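Local coordinates for protein UDP-L-Rhamnose Synthase (Acanthamoeba polyphaga mimivirus, PDB 7JID) that synthesises UDP-L-rhamnose, and is an oxidoreductase of the RmlD family that holds NADP beside its sugar nucleotide in a Rossmann-type fold, at residues T69-E74 with L253-R257; G110-Q116 with R257-L262; S183-I188 with E242-Q248. One frame throughout, in Å; residues are numbered along the deposited sequence. Where two conformers were deposited one is given.

Contact 1. Residues T69-E74 with L253-R257. With AWU ([[(2~{R},3~{S},4~{R},5~{R})-5-[2,4-bis(oxidanylidene)pyrimidin-1-yl]-3,4-bis(oxidanyl)oxolan-2-yl]methoxy-oxidanyl-phosphoryl] [(2~{R},3~{R},4~{R},5~{R},6~{S})-6-methyl-3,4,5-tris(oxidanyl)oxan-2-yl] hydrogen phosphate), chain C.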
# COMPACT_ATOMS: atom_id res chain seq x y z
N THR A 69 1.94 17.53 -11.62
CA THR A 69 1.02 17.35 -10.47
C THR A 69 0.83 15.87 -10.19
O THR A 69 1.24 15.02 -10.98
CB THR A 69 -0.35 18.01 -10.70
OG1 THR A 69 -1.10 17.17 -11.57
CG2 THR A 69 -0.25 19.43 -11.23
N ILE A 70 0.07 15.57 -9.13
CA ILE A 70 -0.27 14.18 -8.76
C ILE A 70 -1.10 13.53 -9.84
O ILE A 70 -1.27 12.31 -9.78
CB ILE A 70 -0.98 14.12 -7.40
CG1 ILE A 70 -2.30 14.92 -7.40
CG2 ILE A 70 -0.00 14.56 -6.32
CD1 ILE A 70 -3.27 14.52 -6.31
N ASP A 71 -1.53 14.28 -10.87
CA ASP A 71 -2.23 13.63 -12.00
C ASP A 71 -1.32 12.57 -12.64
O ASP A 71 -1.82 11.63 -13.28
CB ASP A 71 -2.64 14.68 -13.02
CG ASP A 71 -3.96 15.33 -12.69
OD1 ASP A 71 -4.48 15.04 -11.60
OD2 ASP A 71 -4.53 15.99 -13.60
N TYR A 72 -0.01 12.72 -12.47
CA TYR A 72 1.04 11.84 -13.04
C TYR A 72 0.68 10.41 -12.64
O TYR A 72 0.86 9.47 -13.43
CB TYR A 72 2.41 12.26 -12.51
CG TYR A 72 3.50 11.25 -12.76
CD1 TYR A 72 3.97 10.41 -11.76
CD2 TYR A 72 4.04 11.14 -14.02
CE1 TYR A 72 4.93 9.45 -12.01
CE2 TYR A 72 5.03 10.21 -14.28
CZ TYR A 72 5.50 9.38 -13.28
OH TYR A 72 6.45 8.45 -13.59
N LEU A 73 0.22 10.19 -11.39
CA LEU A 73 0.01 8.82 -10.85
C LEU A 73 -1.24 8.15 -11.40
O LEU A 73 -1.40 6.97 -11.13
CB LEU A 73 -0.06 8.84 -9.32
CG LEU A 73 1.16 9.44 -8.64
CD1 LEU A 73 0.86 9.75 -7.19
CD2 LEU A 73 2.33 8.49 -8.78
N GLU A 74 -2.09 8.86 -12.16
CA GLU A 74 -3.35 8.26 -12.66
C GLU A 74 -3.11 7.45 -13.95
O GLU A 74 -4.00 6.66 -14.30
CB GLU A 74 -4.41 9.34 -12.83
CG GLU A 74 -4.67 10.15 -11.57
CD GLU A 74 -5.16 9.32 -10.39
OE1 GLU A 74 -5.54 8.14 -10.61
OE2 GLU A 74 -5.16 9.84 -9.24
N LEU A 253 -8.98 17.79 -15.03
CA LEU A 253 -7.83 17.12 -14.35
C LEU A 253 -8.00 15.59 -14.45
O LEU A 253 -9.11 15.11 -14.71
CB LEU A 253 -7.72 17.56 -12.89
CG LEU A 253 -7.56 19.06 -12.64
CD1 LEU A 253 -7.36 19.33 -11.17
CD2 LEU A 253 -6.40 19.58 -13.47
N LYS A 254 -6.93 14.82 -14.21
CA LYS A 254 -7.06 13.33 -14.22
C LYS A 254 -7.60 12.82 -12.89
O LYS A 254 -7.91 11.64 -12.80
CB LYS A 254 -5.69 12.67 -14.46
CG LYS A 254 -4.98 13.08 -15.74
CD LYS A 254 -5.84 13.11 -16.98
CE LYS A 254 -5.05 13.59 -18.18
NZ LYS A 254 -5.92 14.14 -19.25
N ALA A 255 -7.63 13.65 -11.85
CA ALA A 255 -8.06 13.23 -10.51
C ALA A 255 -8.68 14.45 -9.82
O ALA A 255 -8.38 15.60 -10.21
CB ALA A 255 -6.86 12.71 -9.73
N ASP A 256 -9.46 14.22 -8.78
CA ASP A 256 -9.95 15.29 -7.89
C ASP A 256 -8.83 15.75 -6.94
O ASP A 256 -7.68 15.30 -7.08
CB ASP A 256 -11.13 14.77 -7.07
CG ASP A 256 -12.11 15.81 -6.57
OD1 ASP A 256 -11.87 17.04 -6.76
OD2 ASP A 256 -13.15 15.40 -6.00
N ARG A 257 -9.16 16.75 -6.14
CA ARG A 257 -8.20 17.39 -5.19
C ARG A 257 -8.86 17.45 -3.80
O ARG A 257 -10.08 17.65 -3.65
CB ARG A 257 -7.71 18.76 -5.64
CG ARG A 257 -6.93 18.81 -6.94
CD ARG A 257 -5.67 18.00 -6.86
NE ARG A 257 -4.80 18.18 -8.01
CZ ARG A 257 -4.76 17.38 -9.07
NH1 ARG A 257 -5.59 16.36 -9.20
NH2 ARG A 257 -3.85 17.63 -10.00
PA AWU C . -2.08 20.95 -8.14
O1A AWU C . -2.75 19.99 -9.04
O2A AWU C . -1.09 21.94 -8.74
O3A AWU C . -1.12 20.34 -6.97
PB AWU C . -1.21 18.84 -6.30
O1B AWU C . -2.61 18.42 -5.81
O2B AWU C . -0.42 17.87 -7.22
O3B AWU C . -0.36 19.16 -4.98
C5' AWU C . 1.22 16.88 -2.65
O5' AWU C . 1.01 17.85 -3.66
C4' AWU C . 0.86 17.47 -1.30
O4' AWU C . 0.89 16.47 -0.25
C3' AWU C . -0.52 18.03 -1.37
O3' AWU C . -0.73 18.82 -0.23
C2' AWU C . -0.73 18.98 -2.55
C1' AWU C . -0.23 18.41 -3.80
N1 AWU C . -5.94 24.23 -9.30
C2 AWU C . -6.66 25.25 -9.89
O2 AWU C . -7.15 26.15 -9.18
N3 AWU C . -6.69 25.31 -11.26
C4 AWU C . -6.17 24.33 -12.04
O4 AWU C . -6.22 24.48 -13.31
C5 AWU C . -5.42 23.31 -11.44
C6 AWU C . -5.40 23.20 -10.05
C1C AWU C . -5.85 24.12 -7.81
C2C AWU C . -6.17 22.76 -7.20
C3C AWU C . -5.33 22.80 -5.89
C4C AWU C . -4.16 23.63 -6.32
C5C AWU C . -2.87 22.87 -6.52
C6' AWU C . 2.70 16.53 -2.76
O2' AWU C . 0.09 20.11 -2.34
O2C AWU C . -7.55 22.70 -6.92
O3C AWU C . -6.00 23.54 -4.89
O4C AWU C . -4.46 24.22 -7.58
O5C AWU C . -3.18 21.74 -7.37
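A bend at chi2 (-61°) turns the guanidinium of R257 toward D71, whose CG stands beside its own backbone N and anti to the carbonyl carbon, a setting (chi1 -85°) that lays the carboxylate against K254 N and the R257 guanidinium. The meeting point lies beside the diphosphate, midway along the bound UDP-rhamnose, where the loop after strand 54-57 forms an ST turn and a short 3-10 segment. D71 OD1 takes the salt bridge from R257 NH1 at 3.0 Å, on its syn side but somewhat above the carboxylate plane. R257 NH2 adds a weak bond to the same oxygen, with NH2 and OD1 3.1 Å apart. The two flat groups stand almost perpendicular (89°), so one oxygen sits between two nitrogens and the usual side-on pairing of both oxygens is absent. The other oxygen, D71 OD2, receives a nearly straight bond from K254 N at 2.7 Å, arriving from above the plane; with both oxygens gripped, rotation of the carboxylate should be restricted. Along its NE-NH2 side R257 holds the alpha-phosphate: NE reaches AWU O1A at 2.9 Å and NH2 the same oxygen at 2.8 Å. NH1 is also bonded to the carbonyl O of D256. I70 CG1 lies over one face of the guanidinium and L253 CD1 over the opposite one, each above its centre, which leaves its plane little freedom to tilt. I70 also serves the ligand directly, its backbone N bonding to the beta-phosphate oxygen AWU O2B at 3.0 Å, while T69 OG1 accepts from D71 N and closes the ST turn. D71 thus acts as a second-shell residue that probably orients R257. Farther from the ligand, E74 OE2, which accepts from S138 N, rests 3.4 Å from A255 CB.

Contact 2. Residues G110-Q116 with R257-L262. With AWU ([[(2~{R},3~{S},4~{R},5~{R})-5-[2,4-bis(oxidanylidene)pyrimidin-1-yl]-3,4-bis(oxidanyl)oxolan-2-yl]methoxy-oxidanyl-phosphoryl] [(2~{R},3~{R},4~{R},5~{R},6~{S})-6-methyl-3,4,5-tris(oxidanyl)oxan-2-yl] hydrogen phosphate), chain C; EDO (1,2-ethanediol), chain G.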
# COMPACT_ATOMS: atom_id res chain seq x y z
N GLY A 110 -1.60 16.02 4.60
CA GLY A 110 -2.97 16.13 5.09
C GLY A 110 -3.98 16.10 3.95
O GLY A 110 -5.17 16.24 4.27
N CYS A 111 -3.57 15.78 2.71
CA CYS A 111 -4.52 15.65 1.56
C CYS A 111 -5.20 14.27 1.57
O CYS A 111 -5.32 13.65 0.53
CB CYS A 111 -3.81 16.02 0.28
SG CYS A 111 -3.56 17.83 0.30
N ILE A 112 -5.65 13.83 2.75
CA ILE A 112 -6.30 12.50 2.96
C ILE A 112 -7.69 12.73 3.53
O ILE A 112 -8.38 11.74 3.85
CB ILE A 112 -5.41 11.66 3.88
CG1 ILE A 112 -5.26 12.29 5.27
CG2 ILE A 112 -4.05 11.49 3.19
CD1 ILE A 112 -4.40 11.52 6.22
N PHE A 113 -8.09 14.00 3.69
CA PHE A 113 -9.43 14.35 4.23
C PHE A 113 -10.12 15.35 3.31
O PHE A 113 -9.50 16.05 2.52
CB PHE A 113 -9.36 15.01 5.60
CG PHE A 113 -8.49 14.32 6.62
CD1 PHE A 113 -8.90 13.13 7.21
CD2 PHE A 113 -7.25 14.83 6.96
CE1 PHE A 113 -8.12 12.53 8.19
CE2 PHE A 113 -6.48 14.23 7.93
CZ PHE A 113 -6.89 13.03 8.49
N GLU A 114 -11.44 15.36 3.40
CA GLU A 114 -12.30 16.30 2.67
C GLU A 114 -13.34 16.87 3.65
O GLU A 114 -14.06 16.07 4.27
CB GLU A 114 -12.91 15.61 1.45
CG GLU A 114 -13.87 16.46 0.66
CD GLU A 114 -13.32 17.57 -0.23
OE1 GLU A 114 -12.23 17.43 -0.93
OE2 GLU A 114 -14.08 18.57 -0.34
N GLY A 115 -13.38 18.18 3.79
CA GLY A 115 -14.47 18.89 4.49
C GLY A 115 -14.01 19.75 5.65
O GLY A 115 -12.82 20.01 5.82
N GLN A 116 -14.96 20.10 6.52
CA GLN A 116 -14.74 20.94 7.72
C GLN A 116 -14.13 22.30 7.38
O GLN A 116 -13.63 22.97 8.31
CB GLN A 116 -13.93 20.20 8.79
CG GLN A 116 -14.58 18.87 9.17
CD GLN A 116 -14.14 18.27 10.48
OE1 GLN A 116 -13.70 17.09 10.57
NE2 GLN A 116 -14.26 19.07 11.50
N ARG A 257 -9.16 16.75 -6.14
CA ARG A 257 -8.20 17.39 -5.19
C ARG A 257 -8.86 17.45 -3.80
O ARG A 257 -10.08 17.65 -3.65
CB ARG A 257 -7.71 18.76 -5.64
CG ARG A 257 -6.93 18.81 -6.94
CD ARG A 257 -5.67 18.00 -6.86
NE ARG A 257 -4.80 18.18 -8.01
CZ ARG A 257 -4.76 17.38 -9.07
NH1 ARG A 257 -5.59 16.36 -9.20
NH2 ARG A 257 -3.85 17.63 -10.00
N SER A 258 -8.03 17.20 -2.79
CA SER A 258 -8.42 17.24 -1.37
C SER A 258 -8.65 18.71 -0.95
O SER A 258 -7.80 19.58 -1.27
CB SER A 258 -7.31 16.68 -0.55
OG SER A 258 -7.54 16.83 0.83
N ASN A 259 -9.73 18.97 -0.24
CA ASN A 259 -10.02 20.31 0.34
C ASN A 259 -10.44 20.10 1.78
O ASN A 259 -11.46 19.39 1.97
CB ASN A 259 -11.11 21.05 -0.44
CG ASN A 259 -10.65 21.41 -1.82
OD1 ASN A 259 -9.93 22.37 -2.02
ND2 ASN A 259 -11.05 20.61 -2.81
N ASN A 260 -9.78 20.72 2.75
CA ASN A 260 -10.11 20.45 4.17
C ASN A 260 -9.56 21.57 5.06
O ASN A 260 -8.71 22.35 4.62
CB ASN A 260 -9.67 19.05 4.57
CG ASN A 260 -8.16 18.91 4.66
OD1 ASN A 260 -7.54 19.69 5.35
ND2 ASN A 260 -7.65 17.89 4.00
N LEU A 261 -10.04 21.56 6.29
CA LEU A 261 -9.38 22.13 7.49
C LEU A 261 -8.77 21.01 8.30
O LEU A 261 -9.51 20.03 8.63
CB LEU A 261 -10.43 22.84 8.35
CG LEU A 261 -9.98 23.30 9.74
CD1 LEU A 261 -8.93 24.39 9.65
CD2 LEU A 261 -11.17 23.79 10.57
N LEU A 262 -7.51 21.17 8.67
CA LEU A 262 -6.88 20.35 9.73
C LEU A 262 -6.97 21.08 11.06
O LEU A 262 -6.67 22.28 11.12
CB LEU A 262 -5.41 20.04 9.40
CG LEU A 262 -5.14 19.34 8.07
CD1 LEU A 262 -3.61 19.26 7.89
CD2 LEU A 262 -5.85 18.00 7.97
PA AWU C . -2.08 20.95 -8.14
O1A AWU C . -2.75 19.99 -9.04
O2A AWU C . -1.09 21.94 -8.74
O3A AWU C . -1.12 20.34 -6.97
PB AWU C . -1.21 18.84 -6.30
O1B AWU C . -2.61 18.42 -5.81
O2B AWU C . -0.42 17.87 -7.22
O3B AWU C . -0.36 19.16 -4.98
C5' AWU C . 1.22 16.88 -2.65
O5' AWU C . 1.01 17.85 -3.66
C4' AWU C . 0.86 17.47 -1.30
O4' AWU C . 0.89 16.47 -0.25
C3' AWU C . -0.52 18.03 -1.37
O3' AWU C . -0.73 18.82 -0.23
C2' AWU C . -0.73 18.98 -2.55
C1' AWU C . -0.23 18.41 -3.80
N1 AWU C . -5.94 24.23 -9.30
C2 AWU C . -6.66 25.25 -9.89
O2 AWU C . -7.15 26.15 -9.18
N3 AWU C . -6.69 25.31 -11.26
C4 AWU C . -6.17 24.33 -12.04
O4 AWU C . -6.22 24.48 -13.31
C5 AWU C . -5.42 23.31 -11.44
C6 AWU C . -5.40 23.20 -10.05
C1C AWU C . -5.85 24.12 -7.81
C2C AWU C . -6.17 22.76 -7.20
C3C AWU C . -5.33 22.80 -5.89
C4C AWU C . -4.16 23.63 -6.32
C5C AWU C . -2.87 22.87 -6.52
C6' AWU C . 2.70 16.53 -2.76
O2' AWU C . 0.09 20.11 -2.34
O2C AWU C . -7.55 22.70 -6.92
O3C AWU C . -6.00 23.54 -4.89
O4C AWU C . -4.46 24.22 -7.58
O5C AWU C . -3.18 21.74 -7.37
C1 EDO G . -17.02 16.12 7.42
O1 EDO G . -16.71 16.15 6.05
C2 EDO G . -15.95 15.50 8.19
O2 EDO G . -16.31 15.15 9.50
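A single beta bridge between G115 and N260 ties the loop that leaves strand 103-109, one of the strands of the parallel Rossmann sheet, to the chain running on from the phosphate-binding R257. G115 N donates to N259 O at 2.9 Å, and L261 N returns a bond to G115 O at 3.2 Å. Upstream of the bridge, side chains take over from backbone. The carbonyl of F113 accepts twice: S258 OG comes in the carbonyl plane at 2.7 Å from F113 O, whereas N260 ND2 approaches the same F113 O from above that plane at 3.0 Å and almost straight (174°). The CG of N260 sits between its backbone N and carbonyl carbon (chi1 70°), which brings the amide within bonding distance of the G110 and F113 carbonyls. From there ND2 spends its other proton on G110 O, also at 3.0 Å though less directly, and one amide nitrogen spans both ends of the turn. Beside it, L262 CD2 packs against F113 CD2 at 3.6 Å, and the F113 ring stacks on F126. On the flank away from this packing, E114 is modelled in two conformers; in one, bent at chi2, OE1 accepts from N259 N at 3.0 Å from above the carboxylate plane and OE2 pairs with R246 in a salt bridge, both therefore less certain. C111, whose CB packs against S258 CB, points SG at the rhamnose, 3.0 Å from AWU O3'. In this buried place N260 serves the carbonyls of both G110 and F113, and S258 adds a second donor to F113 O. The two donors on F113 O would be expected to polarise that carbonyl and would help hold the turn that carries C111 to the rhamnose.

Contact 3. Residues S183-I188 with E242-Q248. With AWU ([[(2~{R},3~{S},4~{R},5~{R})-5-[2,4-bis(oxidanylidene)pyrimidin-1-yl]-3,4-bis(oxidanyl)oxolan-2-yl]methoxy-oxidanyl-phosphoryl] [(2~{R},3~{R},4~{R},5~{R},6~{S})-6-methyl-3,4,5-tris(oxidanyl)oxan-2-yl] hydrogen phosphate), chain C; EDO (1,2-ethanediol), chain J.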
# COMPACT_ATOMS: atom_id res chain seq x y z
N SER A 183 -4.70 29.10 -15.65
CA SER A 183 -5.71 29.87 -16.44
C SER A 183 -6.98 30.07 -15.62
O SER A 183 -7.56 31.17 -15.71
CB SER A 183 -6.02 29.18 -17.74
OG SER A 183 -4.86 29.14 -18.57
N ARG A 184 -7.44 29.04 -14.92
CA ARG A 184 -8.68 29.10 -14.11
C ARG A 184 -8.36 28.59 -12.70
O ARG A 184 -7.57 27.62 -12.58
CB ARG A 184 -9.82 28.30 -14.76
CG ARG A 184 -10.24 28.85 -16.11
CD ARG A 184 -11.63 28.38 -16.52
NE ARG A 184 -11.54 26.98 -16.86
CZ ARG A 184 -12.56 26.12 -16.95
NH1 ARG A 184 -13.80 26.47 -16.69
NH2 ARG A 184 -12.28 24.88 -17.27
N ILE A 185 -9.00 29.23 -11.72
CA ILE A 185 -8.72 28.99 -10.28
C ILE A 185 -9.98 28.40 -9.67
O ILE A 185 -11.04 29.03 -9.75
CB ILE A 185 -8.33 30.31 -9.60
CG1 ILE A 185 -7.05 30.90 -10.22
CG2 ILE A 185 -8.22 30.13 -8.10
CD1 ILE A 185 -5.81 30.05 -10.09
N CYS A 186 -9.84 27.24 -9.04
CA CYS A 186 -10.88 26.65 -8.20
C CYS A 186 -10.65 27.14 -6.78
O CYS A 186 -9.76 26.58 -6.12
CB CYS A 186 -10.91 25.13 -8.32
SG CYS A 186 -12.23 24.41 -7.36
N SER A 187 -11.31 28.24 -6.37
CA SER A 187 -11.02 28.86 -5.05
C SER A 187 -11.80 28.15 -3.94
O SER A 187 -13.04 28.22 -3.86
CB SER A 187 -11.28 30.36 -5.03
OG SER A 187 -10.87 30.98 -3.82
N ILE A 188 -11.09 27.56 -2.99
CA ILE A 188 -11.71 26.84 -1.86
C ILE A 188 -10.85 27.08 -0.62
O ILE A 188 -9.64 26.91 -0.69
CB ILE A 188 -11.87 25.32 -2.15
CG1 ILE A 188 -12.77 25.02 -3.37
CG2 ILE A 188 -12.39 24.61 -0.91
CD1 ILE A 188 -12.80 23.56 -3.79
N GLU A 242 -9.72 34.10 -13.67
CA GLU A 242 -11.04 33.46 -13.85
C GLU A 242 -11.22 32.36 -12.80
O GLU A 242 -10.26 31.61 -12.56
CB GLU A 242 -11.11 32.87 -15.26
CG GLU A 242 -12.45 32.25 -15.59
CD GLU A 242 -12.60 31.83 -17.04
OE1 GLU A 242 -13.64 31.25 -17.37
OE2 GLU A 242 -11.67 32.09 -17.85
N ASN A 243 -12.39 32.30 -12.19
CA ASN A 243 -12.74 31.22 -11.24
C ASN A 243 -13.44 30.10 -12.00
O ASN A 243 -14.04 30.38 -13.09
CB ASN A 243 -13.59 31.71 -10.08
CG ASN A 243 -12.75 32.42 -9.04
OD1 ASN A 243 -13.03 33.57 -8.74
ND2 ASN A 243 -11.73 31.77 -8.49
N MET A 244 -13.30 28.89 -11.49
CA MET A 244 -14.08 27.73 -11.95
C MET A 244 -14.52 26.95 -10.74
O MET A 244 -13.87 27.04 -9.66
CB MET A 244 -13.27 26.85 -12.91
CG MET A 244 -12.05 26.18 -12.27
SD MET A 244 -11.37 24.97 -13.40
CE MET A 244 -9.80 24.65 -12.58
N SER A 245 -15.54 26.14 -10.90
CA SER A 245 -16.12 25.30 -9.83
C SER A 245 -15.30 24.00 -9.69
O SER A 245 -14.48 23.72 -10.56
CB SER A 245 -17.55 24.95 -10.16
OG SER A 245 -17.58 24.07 -11.27
N ARG A 246 -15.47 23.32 -8.56
CA ARG A 246 -14.92 21.95 -8.30
C ARG A 246 -15.26 20.99 -9.46
O ARG A 246 -14.40 20.23 -9.88
CB ARG A 246 -15.53 21.47 -6.98
CG ARG A 246 -15.04 20.10 -6.54
CD ARG A 246 -13.76 20.20 -5.77
NE ARG A 246 -13.44 18.88 -5.20
CZ ARG A 246 -13.66 18.50 -3.95
NH1 ARG A 246 -14.28 19.28 -3.07
NH2 ARG A 246 -13.27 17.30 -3.59
N GLU A 247 -16.51 21.06 -9.96
CA GLU A 247 -17.02 20.19 -11.06
C GLU A 247 -16.33 20.55 -12.38
O GLU A 247 -15.91 19.63 -13.11
CB GLU A 247 -18.55 20.35 -11.12
CG GLU A 247 -19.28 19.86 -9.88
CD GLU A 247 -19.16 20.69 -8.59
OE1 GLU A 247 -19.06 21.97 -8.67
OE2 GLU A 247 -19.07 20.05 -7.49
N GLN A 248 -16.19 21.83 -12.71
CA GLN A 248 -15.42 22.27 -13.90
C GLN A 248 -13.99 21.75 -13.80
O GLN A 248 -13.44 21.28 -14.82
CB GLN A 248 -15.42 23.79 -14.01
CG GLN A 248 -16.68 24.34 -14.67
CD GLN A 248 -16.72 25.85 -14.57
OE1 GLN A 248 -16.68 26.40 -13.48
NE2 GLN A 248 -16.72 26.54 -15.71
PA AWU C . -2.08 20.95 -8.14
O1A AWU C . -2.75 19.99 -9.04
O2A AWU C . -1.09 21.94 -8.74
O3A AWU C . -1.12 20.34 -6.97
PB AWU C . -1.21 18.84 -6.30
O1B AWU C . -2.61 18.42 -5.81
O2B AWU C . -0.42 17.87 -7.22
O3B AWU C . -0.36 19.16 -4.98
C5' AWU C . 1.22 16.88 -2.65
O5' AWU C . 1.01 17.85 -3.66
C4' AWU C . 0.86 17.47 -1.30
O4' AWU C . 0.89 16.47 -0.25
C3' AWU C . -0.52 18.03 -1.37
O3' AWU C . -0.73 18.82 -0.23
C2' AWU C . -0.73 18.98 -2.55
C1' AWU C . -0.23 18.41 -3.80
N1 AWU C . -5.94 24.23 -9.30
C2 AWU C . -6.66 25.25 -9.89
O2 AWU C . -7.15 26.15 -9.18
N3 AWU C . -6.69 25.31 -11.26
C4 AWU C . -6.17 24.33 -12.04
O4 AWU C . -6.22 24.48 -13.31
C5 AWU C . -5.42 23.31 -11.44
C6 AWU C . -5.40 23.20 -10.05
C1C AWU C . -5.85 24.12 -7.81
C2C AWU C . -6.17 22.76 -7.20
C3C AWU C . -5.33 22.80 -5.89
C4C AWU C . -4.16 23.63 -6.32
C5C AWU C . -2.87 22.87 -6.52
C6' AWU C . 2.70 16.53 -2.76
O2' AWU C . 0.09 20.11 -2.34
O2C AWU C . -7.55 22.70 -6.92
O3C AWU C . -6.00 23.54 -4.89
O4C AWU C . -4.46 24.22 -7.58
O5C AWU C . -3.18 21.74 -7.37
C1 EDO J . -16.19 25.30 -5.45
O1 EDO J . -16.91 24.72 -6.52
C2 EDO J . -15.17 26.34 -5.85
O2 EDO J . -15.65 27.62 -6.19
O HOH W 1 -14.85 29.21 -15.33
O HOH W 2 -13.67 29.03 -7.65
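M244 SD passes over the centre of one face of the R184 guanidinium, and its methyl meets the uracil of UDP-rhamnose beside the R184 and C186 backbones. AWU N3 donates to R184 O at 2.8 Å and C186 N donates to AWU O2 at 2.9 Å, nearly straight bonds that read the imide edge of the base; M244 CE comes within 3.4 Å of AWU N3. M244 gets there with CG between its backbone N and carbonyl carbon (chi1 64°) and an extended chain beyond. Behind this shell the two segments pair as a short, weakly bonded parallel sheet of strands 184-185 and 242-243, in register at I185 and N243. I185 N bonds to E242 O at 2.8 Å, while I185 O takes two donors from opposite faces of its plane, M244 N at 2.9 Å and N243 ND2 at 3.1 Å. N243 is itself steadied by N225. R184 and E242 run side by side in the same direction, and a water joins R184 NH1, E242 OE1 and N243 O. A second water links S187 N to M244 O. Farther out, S245 opens helix 246-252 with a capping box: Q248 N donates to S245 OG at 3.0 Å and S245 N donates to Q248 OE1 at 2.8 Å. The same glutamine brings NE2 to the edge of the R184 guanidinium, its amide almost perpendicular, a close approach of two donors, not a hydrogen bond. R246, which pairs with E114, gives NE to D256 and packs CD on I188 CD1.

How the contacts relate
Contact 2 is the buried one, while contacts 1 and 3 are only partly buried and have exposed residues at their margins. All three touch the UDP-rhamnose, each at a different place: the diphosphate at contact 1, the rhamnose, through C111, at contact 2, the uracil at contact 3. The second segments of contacts 1 and 2 run on from each other through R257, while 69-74 and 110-116 come from loops after different strands. R246 of contact 3 makes salt bridges to D256 and E114, joining both. Charge dominates at contact 1; side-chain bonds to carbonyls and one bridge hold contact 2; a short parallel sheet, waters and a capping box make up contact 3.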